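Alginate lyase, family PL7 (Zobellia galactanivorans, PDB 4BE3) probably cleaves alginate from its chain ends, as an exolytic lyase of polysaccharide lyase family 7. Local coordinates at residues Lys2-Leu7 against Phe35-Glu39. Sequence-based numbering, arbitrary orientation.
Sequences KYPSEL and FFYVE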
loop_
_atom_site.group_PDB
_atom_site.type_symbol
_atom_site.label_atom_id
_atom_site.label_comp_id
_atom_site.label_asym_id
_atom_site.label_seq_id
_atom_site.Cartn_x
_atom_site.Cartn_y
_atom_site.Cartn_z
ATOM N N LYS A 2 -20.372 -20.923 -11.777
ATOM C CA LYS A 2 -19.671 -19.729 -11.398
ATOM C C LYS A 2 -18.199 -19.923 -11.067
ATOM O O LYS A 2 -17.761 -20.972 -10.700
ATOM C CB LYS A 2 -20.325 -18.909 -10.288
ATOM C CG LYS A 2 -21.861 -18.916 -10.379
ATOM C CD LYS A 2 -22.246 -17.864 -9.384
ATOM C CE LYS A 2 -23.700 -17.553 -9.636
ATOM N NZ LYS A 2 -23.820 -16.371 -8.777
ATOM N N TYR A 3 -17.437 -18.852 -11.301
ATOM C CA TYR A 3 -16.046 -18.768 -10.914
ATOM C C TYR A 3 -16.065 -17.983 -9.553
ATOM O O TYR A 3 -16.887 -17.142 -9.314
ATOM C CB TYR A 3 -15.259 -17.960 -11.970
ATOM C CG TYR A 3 -15.044 -18.778 -13.230
ATOM C CD1 TYR A 3 -14.042 -19.755 -13.212
ATOM C CD2 TYR A 3 -15.900 -18.630 -14.364
ATOM C CE1 TYR A 3 -13.854 -20.555 -14.331
ATOM C CE2 TYR A 3 -15.717 -19.413 -15.498
ATOM C CZ TYR A 3 -14.677 -20.364 -15.477
ATOM O OH TYR A 3 -14.397 -21.245 -16.525
ATOM N N PRO A 4 -15.095 -18.282 -8.719
ATOM C CA PRO A 4 -14.897 -17.528 -7.474
ATOM C C PRO A 4 -14.861 -16.031 -7.740
ATOM O O PRO A 4 -15.371 -15.234 -6.851
ATOM C CB PRO A 4 -13.515 -18.018 -7.048
ATOM C CG PRO A 4 -13.558 -19.495 -7.465
ATOM C CD PRO A 4 -14.117 -19.402 -8.882
ATOM N N SER A 5 -14.363 -15.559 -8.953
ATOM C CA SER A 5 -14.259 -14.115 -9.151
ATOM C C SER A 5 -15.658 -13.512 -9.190
ATOM O O SER A 5 -15.758 -12.310 -8.995
ATOM C CB SER A 5 -13.535 -13.754 -10.452
ATOM O OG SER A 5 -14.065 -14.562 -11.546
ATOM N N GLU A 6 -16.675 -14.332 -9.447
ATOM C CA GLU A 6 -18.027 -13.750 -9.452
ATOM C C GLU A 6 -18.500 -13.416 -8.051
ATOM O O GLU A 6 -19.479 -12.722 -7.895
ATOM C CB GLU A 6 -19.021 -14.716 -10.057
ATOM C CG GLU A 6 -18.706 -14.967 -11.570
ATOM C CD GLU A 6 -19.623 -15.981 -12.238
ATOM O OE1 GLU A 6 -20.877 -15.830 -12.152
ATOM O OE2 GLU A 6 -19.063 -16.981 -12.832
ATOM N N LEU A 7 -17.816 -14.032 -7.038
ATOM C CA LEU A 7 -18.193 -13.776 -5.566
ATOM C C LEU A 7 -17.248 -12.837 -4.846
ATOM O O LEU A 7 -17.568 -12.356 -3.832
ATOM C CB LEU A 7 -18.204 -15.136 -4.845
ATOM C CG LEU A 7 -19.090 -16.227 -5.362
ATOM C CD1 LEU A 7 -19.047 -17.604 -4.607
ATOM C CD2 LEU A 7 -20.488 -15.665 -5.498
ATOM N N PHE A 35 -9.930 -27.999 -5.841
ATOM C CA PHE A 35 -9.021 -27.104 -5.087
ATOM C C PHE A 35 -9.694 -25.786 -4.863
ATOM O O PHE A 35 -9.666 -25.260 -3.775
ATOM C CB PHE A 35 -7.718 -26.864 -5.834
ATOM C CG PHE A 35 -6.911 -28.170 -5.987
ATOM C CD1 PHE A 35 -6.208 -28.696 -4.921
ATOM C CD2 PHE A 35 -6.905 -28.834 -7.210
ATOM C CE1 PHE A 35 -5.496 -29.917 -5.082
ATOM C CE2 PHE A 35 -6.208 -30.047 -7.370
ATOM C CZ PHE A 35 -5.518 -30.581 -6.320
ATOM N N PHE A 36 -10.216 -25.169 -5.953
ATOM C CA PHE A 36 -10.539 -23.714 -5.825
ATOM C C PHE A 36 -11.727 -23.492 -6.715
ATOM O O PHE A 36 -11.574 -23.570 -7.970
ATOM C CB PHE A 36 -9.398 -22.836 -6.299
ATOM C CG PHE A 36 -9.720 -21.313 -6.293
ATOM C CD1 PHE A 36 -10.152 -20.615 -5.118
ATOM C CD2 PHE A 36 -9.613 -20.601 -7.517
ATOM C CE1 PHE A 36 -10.393 -19.221 -5.175
ATOM C CE2 PHE A 36 -9.844 -19.221 -7.557
ATOM C CZ PHE A 36 -10.290 -18.574 -6.438
ATOM N N TYR A 37 -12.907 -23.405 -6.124
ATOM C CA TYR A 37 -14.141 -23.498 -6.976
ATOM C C TYR A 37 -15.285 -22.956 -6.169
ATOM O O TYR A 37 -15.143 -22.610 -5.025
ATOM C CB TYR A 37 -14.512 -24.905 -7.432
ATOM C CG TYR A 37 -14.574 -25.928 -6.292
ATOM C CD1 TYR A 37 -13.389 -26.609 -5.916
ATOM C CD2 TYR A 37 -15.763 -26.203 -5.621
ATOM C CE1 TYR A 37 -13.441 -27.581 -4.880
ATOM C CE2 TYR A 37 -15.817 -27.177 -4.620
ATOM C CZ TYR A 37 -14.666 -27.837 -4.261
ATOM O OH TYR A 37 -14.750 -28.796 -3.215
ATOM N N VAL A 38 -16.440 -22.841 -6.784
ATOM C CA VAL A 38 -17.614 -22.226 -6.113
ATOM C C VAL A 38 -18.557 -23.361 -5.756
ATOM O O VAL A 38 -18.719 -24.312 -6.561
ATOM C CB VAL A 38 -18.402 -21.239 -7.049
ATOM C CG1 VAL A 38 -19.686 -20.829 -6.331
ATOM C CG2 VAL A 38 -17.472 -20.009 -7.301
ATOM N N GLU A 39 -19.218 -23.301 -4.608
ATOM C CA GLU A 39 -20.238 -24.297 -4.238
ATOM C C GLU A 39 -21.434 -23.504 -3.832
ATOM O O GLU A 39 -21.316 -22.468 -3.178
ATOM C CB GLU A 39 -19.814 -25.236 -3.017
ATOM C CG GLU A 39 -20.809 -26.392 -3.022
ATOM C CD GLU A 39 -20.271 -27.671 -2.488
ATOM O OE1 GLU A 39 -19.058 -28.077 -2.709
ATOM O OE2 GLU A 39 -21.120 -28.297 -1.818
HETATM O O HOH W 1 -15.968 -22.786 -9.739
#
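P4 sits over one face of the F36 ring, and that CH-pi contact opens an interface built mostly from apolar contacts, with one bridging water. CG of P4 is 3.8 Å from the F36 ring centroid and 18° off the ring normal, while P4 CB reaches the rim at F36 CZ, 3.3 Å away. With its CG anti to the backbone N (chi1 175°), F36 brings its ring against the proline; F49 meets the same ring with planes at about 45°.

V38, the next residue but one along the strand, supplies the second apolar patch. Its CG2 lies against the Y3-P4 peptide bond itself, 3.3 Å from P4 N and just as close to Y3 C, and CG1 meets CD1 of L7 tip to tip at 3.7 Å.

No direct hydrogen bond joins the segments. Instead a water donates to K2 O (2.7 Å) and accepts from V38 N (3.0 Å).

Within 2-7 the turn holds itself: E6 N bonds to Y3 O, L7 N to P4 O, and E6 OE2 takes the N-H of Y3 from above its carboxylate plane. K2 NZ forms a salt bridge with D45.

Strand 36-41 is outermost in its sheet within this chain, paired with 44-52. The N-terminal turn packs beside that edge through P4 and L7 and its own backbone, and the water takes up a strand N-H in place of a further strand.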